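Local atomic coordinates of putative phospholipase A2 (Oryza sativa, PDB entry 2WG9), a protein that probably catalyses the calcium-dependent hydrolysis of the 2-acyl ester of membrane phospholipids, releasing a lysophospholipid and a free fatty acid. Residues Leu34-Tyr39 with Pro96-Asn101; Leu43-Pro48 with Val62-Val67; Met78-Leu83 with Gly111-Ala116; Ser85-Val90 with Gln104-Ile109. All blocks are in the same frame, centred on the assembly; numbering follows the deposited sequence. Where two conformers were deposited one is given.

The four contacts tie together the calcium-binding loop and the helices of a small secreted phospholipase A2 fold. Interaction 1 joins strand 35-37 to the loop before helix 102-125. Interaction 2 is nested along the chain inside interaction 1, with centres about 15 Å apart. Both contain calcium ligands. Interactions 3 and 4 join helix 77-88 to helix 102-125, with centres about 10 Å apart and interaction 4 nested within interaction 3 along the chain. Interaction 3 touches interaction 2, and both touch the octanoic acid. Interactions 1 and 3 lie about 20 Å apart, across the chain's centre. Interaction 1 also touches interaction 4 through Thr105, so helix 102-125 links the strand side to the acyl pocket.

Interaction 1 (Leu34-Tyr39 with Pro96-Asn101); sequences LRYGKY and PGNKCN. With CA (calcium ion), chain C.
Tyr36 meets Asn98 and Cys100 and so joins the small two-stranded antiparallel sheet of this phospholipase A2 to the loop leading into helix 102-125. Leu34 comes just before the strand. Its side chain turns to Thr105 of that helix and touches the octanoic acid. Arg35 pairs through its backbone with Gln26 on the neighbouring strand 24-26.

Tyr36 carries the contact. Its CG is anti to the backbone N (chi1 178°), which carries the ring over to the loop. Cys100 CB lies at the ring edge, 3.8 Å from Tyr36 CD1. Cys100 SG also sits at the edge, 5.2 Å from the centroid of the Tyr36 ring, a sulfur-aromatic contact. This sulfur is bonded to Cys28. Asn98 crosses the tyrosine side chain at about a right angle, with the amide plane turned 75° from the ring. Its ND2 gives a weak hydrogen bond of 3.3 Å to Tyr36 OH. The stronger partners lie elsewhere: Asp54 for the tyrosine hydroxyl and Thr94 for the amide.

Gly37 pairs with Glu24 of strand 24-26 through the backbone. Lys38 forms a salt bridge with Glu50. Tyr39 ends the segment at the metal, with its backbone O 2.3 Å from the calcium ion.

The loop side is shaped by an Asx turn, in which Cys100 N donates to Asn98 OD1 at 3.0 Å from above the carbonyl plane.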
loop_
_atom_site.group_PDB
_atom_site.type_symbol
_atom_site.label_atom_id
_atom_site.label_comp_id
_atom_site.label_asym_id
_atom_site.label_seq_id
_atom_site.Cartn_x
_atom_site.Cartn_y
_atom_site.Cartn_z
ATOM N N LEU A 34 -3.014 -7.976 -6.297
ATOM C CA LEU A 34 -1.625 -7.658 -5.964
ATOM C C LEU A 34 -1.318 -7.946 -4.489
ATOM O O LEU A 34 -2.069 -7.529 -3.604
ATOM C CB LEU A 34 -1.356 -6.181 -6.289
ATOM C CG LEU A 34 0.069 -5.631 -6.416
ATOM C CD1 LEU A 34 0.083 -4.476 -7.409
ATOM C CD2 LEU A 34 0.628 -5.184 -5.076
ATOM N N ARG A 35 -0.222 -8.664 -4.242
ATOM C CA ARG A 35 0.335 -8.816 -2.899
ATOM C C ARG A 35 1.848 -8.697 -2.988
ATOM O O ARG A 35 2.512 -9.541 -3.591
ATOM C CB ARG A 35 -0.072 -10.140 -2.248
ATOM C CG ARG A 35 -1.519 -10.172 -1.841
ATOM C CD ARG A 35 -1.860 -11.415 -1.081
ATOM N NE ARG A 35 -3.242 -11.365 -0.623
ATOM C CZ ARG A 35 -3.903 -12.401 -0.113
ATOM N NH1 ARG A 35 -3.309 -13.583 0.009
ATOM N NH2 ARG A 35 -5.163 -12.247 0.272
ATOM N N TYR A 36 2.377 -7.638 -2.382
ATOM C CA TYR A 36 3.781 -7.268 -2.514
ATOM C C TYR A 36 4.302 -6.897 -1.132
ATOM O O TYR A 36 3.690 -6.080 -0.428
ATOM C CB TYR A 36 3.888 -6.082 -3.484
ATOM C CG TYR A 36 5.261 -5.510 -3.712
ATOM C CD1 TYR A 36 5.927 -5.704 -4.930
ATOM C CD2 TYR A 36 5.885 -4.730 -2.733
ATOM C CE1 TYR A 36 7.188 -5.156 -5.151
ATOM C CE2 TYR A 36 7.142 -4.187 -2.942
ATOM C CZ TYR A 36 7.788 -4.398 -4.150
ATOM O OH TYR A 36 9.035 -3.849 -4.347
ATOM N N GLY A 37 5.435 -7.495 -0.756
ATOM C CA GLY A 37 5.999 -7.309 0.580
ATOM C C GLY A 37 5.032 -7.864 1.609
ATOM O O GLY A 37 4.329 -8.843 1.334
ATOM N N LYS A 38 4.996 -7.242 2.787
ATOM C CA LYS A 38 4.086 -7.652 3.859
ATOM C C LYS A 38 2.844 -6.757 3.904
ATOM O O LYS A 38 1.866 -7.091 4.585
ATOM C CB LYS A 38 4.794 -7.612 5.228
ATOM C CG LYS A 38 5.919 -8.624 5.420
ATOM C CD LYS A 38 6.737 -8.270 6.664
ATOM C CE LYS A 38 8.001 -9.107 6.793
ATOM N NZ LYS A 38 8.783 -8.751 8.037
ATOM N N TYR A 39 2.883 -5.629 3.180
ATOM C CA TYR A 39 1.877 -4.562 3.331
ATOM C C TYR A 39 1.131 -4.115 2.056
ATOM O O TYR A 39 0.004 -3.643 2.149
ATOM C CB TYR A 39 2.502 -3.320 4.009
ATOM C CG TYR A 39 2.944 -3.549 5.441
ATOM C CD1 TYR A 39 4.259 -3.923 5.741
ATOM C CD2 TYR A 39 2.047 -3.389 6.500
ATOM C CE1 TYR A 39 4.666 -4.132 7.071
ATOM C CE2 TYR A 39 2.442 -3.606 7.828
ATOM C CZ TYR A 39 3.746 -3.979 8.104
ATOM O OH TYR A 39 4.132 -4.188 9.418
ATOM N N PRO A 96 15.204 -10.016 -1.384
ATOM C CA PRO A 96 15.546 -11.161 -2.218
ATOM C C PRO A 96 14.330 -12.029 -2.485
ATOM O O PRO A 96 13.486 -12.217 -1.598
ATOM C CB PRO A 96 16.588 -11.924 -1.390
ATOM C CG PRO A 96 16.516 -11.374 -0.023
ATOM C CD PRO A 96 15.915 -10.017 -0.092
ATOM N N GLY A 97 14.236 -12.549 -3.700
ATOM C CA GLY A 97 13.094 -13.374 -4.078
ATOM C C GLY A 97 11.882 -12.584 -4.539
ATOM O O GLY A 97 10.815 -13.157 -4.747
ATOM N N ASN A 98 12.042 -11.273 -4.700
ATOM C CA ASN A 98 10.981 -10.419 -5.241
ATOM C C ASN A 98 10.756 -10.721 -6.722
ATOM O O ASN A 98 11.581 -10.374 -7.567
ATOM C CB ASN A 98 11.331 -8.938 -5.049
ATOM C CG ASN A 98 10.176 -8.007 -5.377
ATOM O OD1 ASN A 98 9.081 -8.440 -5.740
ATOM N ND2 ASN A 98 10.418 -6.712 -5.238
ATOM N N LYS A 99 9.638 -11.377 -7.023
ATOM C CA LYS A 99 9.296 -11.734 -8.403
ATOM C C LYS A 99 8.681 -10.557 -9.163
ATOM O O LYS A 99 8.466 -10.631 -10.378
ATOM C CB LYS A 99 8.335 -12.928 -8.419
ATOM C CG LYS A 99 8.815 -14.154 -7.642
ATOM C CD LYS A 99 9.859 -14.942 -8.420
ATOM C CE LYS A 99 10.128 -16.285 -7.761
ATOM N NZ LYS A 99 10.775 -16.145 -6.421
ATOM N N CYS A 100 8.380 -9.482 -8.438
ATOM C CA CYS A 100 7.806 -8.286 -9.033
ATOM C C CYS A 100 8.901 -7.315 -9.448
ATOM O O CYS A 100 10.039 -7.399 -8.980
ATOM C CB CYS A 100 6.844 -7.592 -8.057
ATOM S SG CYS A 100 5.376 -8.544 -7.564
ATOM N N ASN A 101 8.544 -6.401 -10.340
ATOM C CA ASN A 101 9.383 -5.263 -10.671
ATOM C C ASN A 101 8.945 -4.069 -9.832
ATOM O O ASN A 101 7.768 -3.692 -9.856
ATOM C CB ASN A 101 9.255 -4.961 -12.166
ATOM C CG ASN A 101 10.149 -3.836 -12.611
ATOM O OD1 ASN A 101 9.789 -2.659 -12.514
ATOM N ND2 ASN A 101 11.329 -4.189 -13.117
HETATM CA CA CA C . -2.220 -3.357 2.398
HETATM O O HOH W 1 -4.498 -3.279 3.154
#

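Interaction 2 (Leu43-Pro48 with Val62-Val67); sequences LYSGCP and VHDHCV. With CA (calcium ion), chain C; OCA (octanoic acid (caprylic acid)), chain D.
Asp64 reaches from helix 55-68 to Ser45 in the loop that follows strand 35-37. Its CB is directed toward the loop and lies 3.5 Å from Ser45 OG. With CG beside the backbone N (chi1 -70°), the carboxylate is carried to the calcium ion, and Asp64 CG itself lies 3.0 Å from the metal. The two oxygens then have different tasks. OD2 of Asp64 binds the metal at 2.4 Å. The same oxygen accepts a hydrogen bond of 2.8 Å from Ser45 OG, which arrives on the anti side and 17° out of the carboxylate plane. OD1 of Asp64 lies 2.7 Å from O2 of the octanoic acid. The carboxylate is therefore pinned by the metal on one oxygen and steadied there by the serine.

The Ser45 hydroxyl is swung away from the backbone N (chi1 -156°), which turns it to the helix. Without the hydroxyl, as with an alanine here, OD2 of Asp64 would probably lose its donor and the carboxylate be less firmly fixed.

Tyr44 supplies its backbone O to the calcium ion at 2.2 Å. Its CB is directed away from the helix, and its OH hydrogen-bonds to Gly37 O. The octanoic acid binds the metal through O1, and its O2 lies 3.0 Å from His63 ND1. Tyr39, Gly41 and water 1 complete the coordination. Loop carbonyls and a helix aspartate binding calcium, with the histidine just before that aspartate, the probable active-site residue, are typical of secreted phospholipases A2.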
loop_
_atom_site.group_PDB
_atom_site.type_symbol
_atom_site.label_atom_id
_atom_site.label_comp_id
_atom_site.label_asym_id
_atom_site.label_seq_id
_atom_site.Cartn_x
_atom_site.Cartn_y
_atom_site.Cartn_z
ATOM N N LEU A 43 -6.808 -5.279 1.334
ATOM C CA LEU A 43 -7.119 -6.218 2.424
ATOM C C LEU A 43 -5.967 -7.216 2.625
ATOM O O LEU A 43 -6.160 -8.434 2.691
ATOM C CB LEU A 43 -8.470 -6.925 2.177
ATOM C CG LEU A 43 -9.687 -6.003 1.980
ATOM C CD1 LEU A 43 -10.883 -6.768 1.454
ATOM C CD2 LEU A 43 -10.070 -5.249 3.247
ATOM N N TYR A 44 -4.757 -6.664 2.688
ATOM C CA TYR A 44 -3.534 -7.422 2.886
ATOM C C TYR A 44 -2.560 -6.526 3.647
ATOM O O TYR A 44 -2.203 -5.448 3.165
ATOM C CB TYR A 44 -2.931 -7.847 1.540
ATOM C CG TYR A 44 -1.564 -8.464 1.687
ATOM C CD1 TYR A 44 -1.417 -9.744 2.222
ATOM C CD2 TYR A 44 -0.412 -7.764 1.320
ATOM C CE1 TYR A 44 -0.164 -10.323 2.375
ATOM C CE2 TYR A 44 0.849 -8.332 1.475
ATOM C CZ TYR A 44 0.960 -9.612 2.008
ATOM O OH TYR A 44 2.192 -10.185 2.179
ATOM N N SER A 45 -2.141 -6.955 4.836
ATOM C CA SER A 45 -1.277 -6.125 5.677
ATOM C C SER A 45 -0.405 -6.959 6.608
ATOM O O SER A 45 -0.697 -8.129 6.867
ATOM C CB SER A 45 -2.113 -5.116 6.480
ATOM O OG SER A 45 -1.331 -3.988 6.853
ATOM N N GLY A 46 0.665 -6.344 7.105
ATOM C CA GLY A 46 1.638 -7.028 7.938
ATOM C C GLY A 46 1.188 -7.101 9.386
ATOM O O GLY A 46 0.427 -6.252 9.859
ATOM N N CYS A 47 1.656 -8.131 10.081
ATOM C CA CYS A 47 1.359 -8.300 11.496
ATOM C C CYS A 47 2.034 -7.180 12.293
ATOM O O CYS A 47 3.041 -6.631 11.846
ATOM C CB CYS A 47 1.812 -9.686 11.964
ATOM S SG CYS A 47 0.917 -11.058 11.144
ATOM N N PRO A 48 1.460 -6.805 13.455
ATOM C CA PRO A 48 2.070 -5.733 14.253
ATOM C C PRO A 48 3.559 -5.970 14.505
ATOM O O PRO A 48 3.981 -7.089 14.839
ATOM C CB PRO A 48 1.260 -5.760 15.549
ATOM C CG PRO A 48 -0.091 -6.282 15.118
ATOM C CD PRO A 48 0.218 -7.314 14.071
ATOM N N VAL A 62 2.757 2.435 6.107
ATOM C CA VAL A 62 2.226 3.716 6.605
ATOM C C VAL A 62 0.774 3.905 6.174
ATOM O O VAL A 62 -0.074 4.323 6.972
ATOM C CB VAL A 62 3.075 4.924 6.132
ATOM C CG1 VAL A 62 2.372 6.246 6.440
ATOM C CG2 VAL A 62 4.448 4.906 6.782
ATOM N N HIS A 63 0.492 3.595 4.909
ATOM C CA HIS A 63 -0.859 3.772 4.373
ATOM C C HIS A 63 -1.894 2.924 5.113
ATOM O O HIS A 63 -2.966 3.418 5.458
ATOM C CB HIS A 63 -0.903 3.471 2.871
ATOM C CG HIS A 63 -2.275 3.576 2.281
ATOM N ND1 HIS A 63 -3.154 2.515 2.253
ATOM C CD2 HIS A 63 -2.921 4.617 1.703
ATOM C CE1 HIS A 63 -4.285 2.899 1.685
ATOM N NE2 HIS A 63 -4.167 4.168 1.339
ATOM N N ASP A 64 -1.580 1.651 5.330
ATOM C CA ASP A 64 -2.511 0.718 5.976
ATOM C C ASP A 64 -2.888 1.187 7.375
ATOM O O ASP A 64 -4.062 1.172 7.756
ATOM C CB ASP A 64 -1.921 -0.690 6.012
ATOM C CG ASP A 64 -1.849 -1.320 4.633
ATOM O OD1 ASP A 64 -2.258 -0.661 3.655
ATOM O OD2 ASP A 64 -1.382 -2.466 4.517
ATOM N N HIS A 65 -1.893 1.637 8.129
ATOM C CA HIS A 65 -2.160 2.177 9.455
ATOM C C HIS A 65 -2.916 3.502 9.399
ATOM O O HIS A 65 -3.789 3.745 10.234
ATOM C CB HIS A 65 -0.867 2.293 10.257
ATOM C CG HIS A 65 -0.331 0.971 10.701
ATOM N ND1 HIS A 65 0.730 0.352 10.079
ATOM C CD2 HIS A 65 -0.727 0.137 11.690
ATOM C CE1 HIS A 65 0.970 -0.805 10.670
ATOM N NE2 HIS A 65 0.103 -0.956 11.655
ATOM N N CYS A 66 -2.588 4.346 8.414
ATOM C CA CYS A 66 -3.273 5.631 8.237
ATOM C C CYS A 66 -4.772 5.416 8.063
ATOM O O CYS A 66 -5.579 6.111 8.687
ATOM C CB CYS A 66 -2.701 6.420 7.049
ATOM S SG CYS A 66 -3.363 8.106 6.816
ATOM N N VAL A 67 -5.136 4.454 7.214
ATOM C CA VAL A 67 -6.539 4.075 7.013
ATOM C C VAL A 67 -7.135 3.523 8.323
ATOM O O VAL A 67 -8.245 3.911 8.719
ATOM C CB VAL A 67 -6.690 3.054 5.843
ATOM C CG1 VAL A 67 -8.115 2.524 5.739
ATOM C CG2 VAL A 67 -6.280 3.694 4.511
HETATM CA CA CA C . -2.220 -3.357 2.398
HETATM C C1 OCA D . -1.456 -0.476 0.499
HETATM C C2 OCA D . -1.341 0.037 -0.939
HETATM C C3 OCA D . -2.659 0.631 -1.433
HETATM C C4 OCA D . -3.708 -0.439 -1.744
HETATM C C5 OCA D . -3.291 -1.364 -2.899
HETATM C C6 OCA D . -3.696 -0.787 -4.254
HETATM C C7 OCA D . -3.972 -1.901 -5.265
HETATM C C8 OCA D . -2.874 -1.946 -6.334
HETATM O O1 OCA D . -1.742 -1.680 0.656
HETATM O O2 OCA D . -1.244 0.348 1.409
HETATM O O HOH W 1 -4.498 -3.279 3.154
#

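Interaction 3 (Met78-Leu83 with Gly111-Ala116); sequences MCNENL and GVIETA. With OCA (octanoic acid (caprylic acid)), chain D.
Ile113 and Asn80 bury more surface in this contact than any other pair, with Leu83 next. Ile113 reaches both Asn80 and Leu83 of helix 77-88 and uses all its branches. Its CG2 lies 3.7 Å from Asn80 CB and also touches the Asn80 backbone O. Its CG1 meets Leu83 CD2 at 3.6 Å. The CD1 of Ile113 extends past Asn80 OD1 to the octanoic acid, 3.8 Å from ligand atom C3. Leu83 CD2 reaches the same C3 at 3.8 Å, so the two side chains form a shared wall of the acyl pocket. They cross at about a right angle.

This is a near-antiparallel helix pair: the axes of segments 78-83 and 111-116 come within 9.2 Å, with 145° between their directions. Of the residues that touch, Asn80 is the polar one. Its CG sits beside the backbone N (chi1 -71°), and the amide reaches between His63, the predicted active-site residue, and helix 102-125. OD1 accepts from NE2 of His63 and would fix that ring in rotation. ND2 of Asn80 lies against Ala116 CB. It also donates to Tyr74 O and, at 2.7 Å, to water 2.

With a leucine in place of Asn80, His63 NE2 would probably lose its acceptor and the imidazole be less firmly held. Water 2 in turn donates to Ala116 O at 2.8 Å and so bridges the two helices.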
loop_
_atom_site.group_PDB
_atom_site.type_symbol
_atom_site.label_atom_id
_atom_site.label_comp_id
_atom_site.label_asym_id
_atom_site.label_seq_id
_atom_site.Cartn_x
_atom_site.Cartn_y
_atom_site.Cartn_z
ATOM N N MET A 78 -5.586 12.475 2.887
ATOM C CA MET A 78 -4.241 12.532 3.455
ATOM C C MET A 78 -3.525 11.194 3.303
ATOM O O MET A 78 -2.407 11.148 2.791
ATOM C CB MET A 78 -4.273 12.924 4.932
ATOM C CG MET A 78 -4.665 14.362 5.198
ATOM S SD MET A 78 -4.236 14.794 6.898
ATOM C CE MET A 78 -2.492 15.173 6.697
ATOM N N CYS A 79 -4.169 10.114 3.742
ATOM C CA CYS A 79 -3.587 8.775 3.621
ATOM C C CYS A 79 -3.132 8.511 2.192
ATOM O O CYS A 79 -2.009 8.077 1.956
ATOM C CB CYS A 79 -4.579 7.693 4.068
ATOM S SG CYS A 79 -5.108 7.817 5.799
ATOM N N ASN A 80 -4.011 8.801 1.241
ATOM C CA ASN A 80 -3.745 8.513 -0.164
ATOM C C ASN A 80 -2.731 9.449 -0.825
ATOM O O ASN A 80 -1.856 8.991 -1.563
ATOM C CB ASN A 80 -5.067 8.446 -0.933
ATOM C CG ASN A 80 -5.876 7.208 -0.576
ATOM O OD1 ASN A 80 -5.324 6.115 -0.435
ATOM N ND2 ASN A 80 -7.181 7.374 -0.418
ATOM N N GLU A 81 -2.831 10.746 -0.541
ATOM C CA GLU A 81 -1.847 11.714 -1.031
ATOM C C GLU A 81 -0.442 11.444 -0.487
ATOM O O GLU A 81 0.536 11.533 -1.225
ATOM C CB GLU A 81 -2.282 13.156 -0.737
ATOM C CG GLU A 81 -3.518 13.586 -1.537
ATOM C CD GLU A 81 -3.871 15.051 -1.361
ATOM O OE1 GLU A 81 -4.426 15.638 -2.311
ATOM O OE2 GLU A 81 -3.595 15.623 -0.282
ATOM N N ASN A 82 -0.351 11.099 0.796
ATOM C CA ASN A 82 0.934 10.713 1.391
ATOM C C ASN A 82 1.528 9.476 0.720
ATOM O O ASN A 82 2.736 9.397 0.530
ATOM C CB ASN A 82 0.800 10.477 2.902
ATOM C CG ASN A 82 0.590 11.762 3.695
ATOM O OD1 ASN A 82 0.755 12.874 3.183
ATOM N ND2 ASN A 82 0.236 11.611 4.963
ATOM N N LEU A 83 0.674 8.518 0.358
ATOM C CA LEU A 83 1.115 7.311 -0.346
ATOM C C LEU A 83 1.728 7.652 -1.710
ATOM O O LEU A 83 2.804 7.158 -2.048
ATOM C CB LEU A 83 -0.026 6.279 -0.480
ATOM C CG LEU A 83 0.314 4.922 -1.128
ATOM C CD1 LEU A 83 1.543 4.261 -0.503
ATOM C CD2 LEU A 83 -0.845 3.951 -1.084
ATOM N N GLY A 111 -1.629 4.262 -9.938
ATOM C CA GLY A 111 -2.845 4.464 -10.730
ATOM C C GLY A 111 -4.126 4.378 -9.908
ATOM O O GLY A 111 -5.007 5.237 -10.019
ATOM N N VAL A 112 -4.217 3.342 -9.078
ATOM C CA VAL A 112 -5.370 3.105 -8.201
ATOM C C VAL A 112 -5.526 4.194 -7.142
ATOM O O VAL A 112 -6.640 4.661 -6.875
ATOM C CB VAL A 112 -5.262 1.708 -7.514
ATOM C CG1 VAL A 112 -6.337 1.514 -6.444
ATOM C CG2 VAL A 112 -5.338 0.596 -8.556
ATOM N N ILE A 113 -4.410 4.592 -6.535
ATOM C CA ILE A 113 -4.428 5.597 -5.465
ATOM C C ILE A 113 -4.781 7.006 -5.978
ATOM O O ILE A 113 -5.465 7.768 -5.287
ATOM C CB ILE A 113 -3.118 5.569 -4.616
ATOM C CG1 ILE A 113 -2.944 4.193 -3.941
ATOM C CG2 ILE A 113 -3.109 6.682 -3.545
ATOM C CD1 ILE A 113 -4.131 3.746 -3.034
ATOM N N GLU A 114 -4.334 7.337 -7.189
ATOM C CA GLU A 114 -4.751 8.578 -7.852
ATOM C C GLU A 114 -6.273 8.649 -7.945
ATOM O O GLU A 114 -6.880 9.676 -7.634
ATOM C CB GLU A 114 -4.174 8.657 -9.263
ATOM C CG GLU A 114 -2.684 8.886 -9.336
ATOM C CD GLU A 114 -2.135 8.672 -10.739
ATOM O OE1 GLU A 114 -2.919 8.747 -11.711
ATOM O OE2 GLU A 114 -0.917 8.415 -10.870
ATOM N N THR A 115 -6.878 7.546 -8.385
ATOM C CA THR A 115 -8.329 7.429 -8.489
ATOM C C THR A 115 -8.990 7.550 -7.107
ATOM O O THR A 115 -10.029 8.191 -6.975
ATOM C CB THR A 115 -8.715 6.106 -9.184
ATOM O OG1 THR A 115 -8.083 6.054 -10.467
ATOM C CG2 THR A 115 -10.220 5.999 -9.381
ATOM N N ALA A 116 -8.371 6.952 -6.085
ATOM C CA ALA A 116 -8.845 7.063 -4.702
ATOM C C ALA A 116 -8.814 8.504 -4.195
ATOM O O ALA A 116 -9.749 8.943 -3.515
ATOM C CB ALA A 116 -8.040 6.144 -3.776
HETATM C C1 OCA D . -1.456 -0.476 0.499
HETATM C C2 OCA D . -1.341 0.037 -0.939
HETATM C C3 OCA D . -2.659 0.631 -1.433
HETATM C C4 OCA D . -3.708 -0.439 -1.744
HETATM C C5 OCA D . -3.291 -1.364 -2.899
HETATM C C6 OCA D . -3.696 -0.787 -4.254
HETATM C C7 OCA D . -3.972 -1.901 -5.265
HETATM C C8 OCA D . -2.874 -1.946 -6.334
HETATM O O1 OCA D . -1.742 -1.680 0.656
HETATM O O2 OCA D . -1.244 0.348 1.409
HETATM O O HOH W 2 -8.601 9.620 -1.029
#

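Interaction 4 (Ser85-Val90 with Gln104-Ile109); sequences SCIDRV and QTASVI
Ser85 O accepts a hydrogen bond of 2.8 Å from Arg89 NH1. The donor lies in the carbonyl plane on a lone pair, and the oxygen is close to the guanidinium plane. The arginine thus folds back along the chain to the carbonyl four residues earlier. Nearby, Asp88 forms a salt bridge with Arg110 of helix 102-125.

The contact between the helices is apolar and centres on Ile87. With CG1 beside the backbone N (chi1 -74°) and the chain extended beyond it, its two branches reach different partners. The CG2 branch meets Ala106 CB at 3.8 Å. The CD1 end meets Ile109 CG2 at 3.6 Å. The two isoleucine side chains cross obliquely. Ala106 has only a methyl group, and the backbones come close here, with Ile87 CA 6.4 Å from Ala106 CA. Ile87 also touches Leu56 of helix 55-68, so three helices meet around it.

One turn on from Ala106, Ile109 touches the octanoic acid. Cys86, next to Ile87, is disulfide-bonded to Cys59 and ties helix 77-88 to helix 55-68. This is part of the buried apolar core of the disulfide-linked helical phospholipase A2 fold, and through Ile109 it borders the acyl pocket.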
loop_
_atom_site.group_PDB
_atom_site.type_symbol
_atom_site.label_atom_id
_atom_site.label_comp_id
_atom_site.label_asym_id
_atom_site.label_seq_id
_atom_site.Cartn_x
_atom_site.Cartn_y
_atom_site.Cartn_z
ATOM N N SER A 85 3.060 10.546 -2.660
ATOM C CA SER A 85 4.343 11.188 -2.347
ATOM C C SER A 85 5.426 10.159 -2.040
ATOM O O SER A 85 6.536 10.243 -2.566
ATOM C CB SER A 85 4.198 12.157 -1.171
ATOM O OG SER A 85 3.251 13.172 -1.462
ATOM N N CYS A 86 5.086 9.184 -1.196
ATOM C CA CYS A 86 6.011 8.124 -0.804
ATOM C C CYS A 86 6.441 7.257 -2.006
ATOM O O CYS A 86 7.640 7.049 -2.234
ATOM C CB CYS A 86 5.379 7.266 0.306
ATOM S SG CYS A 86 6.533 6.144 1.143
ATOM N N ILE A 87 5.458 6.768 -2.769
ATOM C CA ILE A 87 5.707 5.979 -3.987
ATOM C C ILE A 87 6.681 6.659 -4.960
ATOM O O ILE A 87 7.587 6.008 -5.501
ATOM C CB ILE A 87 4.378 5.664 -4.743
ATOM C CG1 ILE A 87 3.575 4.595 -3.999
ATOM C CG2 ILE A 87 4.656 5.200 -6.177
ATOM C CD1 ILE A 87 2.123 4.450 -4.521
ATOM N N ASP A 88 6.487 7.959 -5.174
ATOM C CA ASP A 88 7.321 8.729 -6.098
ATOM C C ASP A 88 8.799 8.801 -5.653
ATOM O O ASP A 88 9.682 9.109 -6.453
ATOM C CB ASP A 88 6.728 10.133 -6.299
ATOM C CG ASP A 88 5.423 10.122 -7.109
ATOM O OD1 ASP A 88 5.105 9.096 -7.758
ATOM O OD2 ASP A 88 4.715 11.156 -7.113
ATOM N N ARG A 89 9.063 8.487 -4.386
ATOM C CA ARG A 89 10.407 8.649 -3.821
ATOM C C ARG A 89 11.036 7.330 -3.386
ATOM O O ARG A 89 11.986 7.305 -2.601
ATOM C CB ARG A 89 10.373 9.656 -2.671
ATOM C CG ARG A 89 10.137 11.075 -3.142
ATOM C CD ARG A 89 9.375 11.907 -2.133
ATOM N NE ARG A 89 9.155 13.259 -2.646
ATOM C CZ ARG A 89 8.119 13.618 -3.404
ATOM N NH1 ARG A 89 7.187 12.734 -3.740
ATOM N NH2 ARG A 89 8.014 14.874 -3.823
ATOM N N VAL A 90 10.503 6.234 -3.915
ATOM C CA VAL A 90 10.957 4.890 -3.581
ATOM C C VAL A 90 12.292 4.572 -4.270
ATOM O O VAL A 90 12.443 4.792 -5.470
ATOM C CB VAL A 90 9.850 3.862 -3.949
ATOM C CG1 VAL A 90 10.418 2.496 -4.246
ATOM C CG2 VAL A 90 8.812 3.793 -2.836
ATOM N N GLN A 104 7.413 -1.001 -11.834
ATOM C CA GLN A 104 6.164 -1.468 -12.428
ATOM C C GLN A 104 5.034 -1.596 -11.398
ATOM O O GLN A 104 3.940 -1.076 -11.612
ATOM C CB GLN A 104 6.388 -2.801 -13.132
ATOM C CG GLN A 104 5.213 -3.270 -13.975
ATOM C CD GLN A 104 5.420 -4.657 -14.570
ATOM O OE1 GLN A 104 6.078 -5.522 -13.976
ATOM N NE2 GLN A 104 4.841 -4.880 -15.747
ATOM N N THR A 105 5.302 -2.290 -10.290
ATOM C CA THR A 105 4.301 -2.485 -9.234
ATOM C C THR A 105 3.889 -1.148 -8.625
ATOM O O THR A 105 2.707 -0.916 -8.375
ATOM C CB THR A 105 4.806 -3.462 -8.135
ATOM O OG1 THR A 105 5.000 -4.759 -8.712
ATOM C CG2 THR A 105 3.793 -3.585 -6.987
ATOM N N ALA A 106 4.859 -0.261 -8.410
ATOM C CA ALA A 106 4.563 1.056 -7.859
ATOM C C ALA A 106 3.623 1.843 -8.775
ATOM O O ALA A 106 2.738 2.558 -8.292
ATOM C CB ALA A 106 5.843 1.837 -7.613
ATOM N N SER A 107 3.813 1.699 -10.090
ATOM C CA SER A 107 2.974 2.399 -11.060
ATOM C C SER A 107 1.537 1.874 -11.038
ATOM O O SER A 107 0.584 2.647 -11.190
ATOM C CB SER A 107 3.568 2.304 -12.466
ATOM O OG SER A 107 2.742 2.984 -13.395
ATOM N N VAL A 108 1.386 0.565 -10.830
ATOM C CA VAL A 108 0.057 -0.053 -10.705
ATOM C C VAL A 108 -0.660 0.454 -9.439
ATOM O O VAL A 108 -1.838 0.838 -9.482
ATOM C CB VAL A 108 0.132 -1.610 -10.755
ATOM C CG1 VAL A 108 -1.240 -2.249 -10.511
ATOM C CG2 VAL A 108 0.702 -2.082 -12.108
ATOM N N ILE A 109 0.059 0.487 -8.319
ATOM C CA ILE A 109 -0.487 1.032 -7.077
ATOM C C ILE A 109 -0.830 2.507 -7.274
ATOM O O ILE A 109 -1.918 2.952 -6.899
ATOM C CB ILE A 109 0.500 0.857 -5.884
ATOM C CG1 ILE A 109 0.725 -0.639 -5.610
ATOM C CG2 ILE A 109 -0.024 1.584 -4.634
ATOM C CD1 ILE A 109 1.991 -0.964 -4.803
#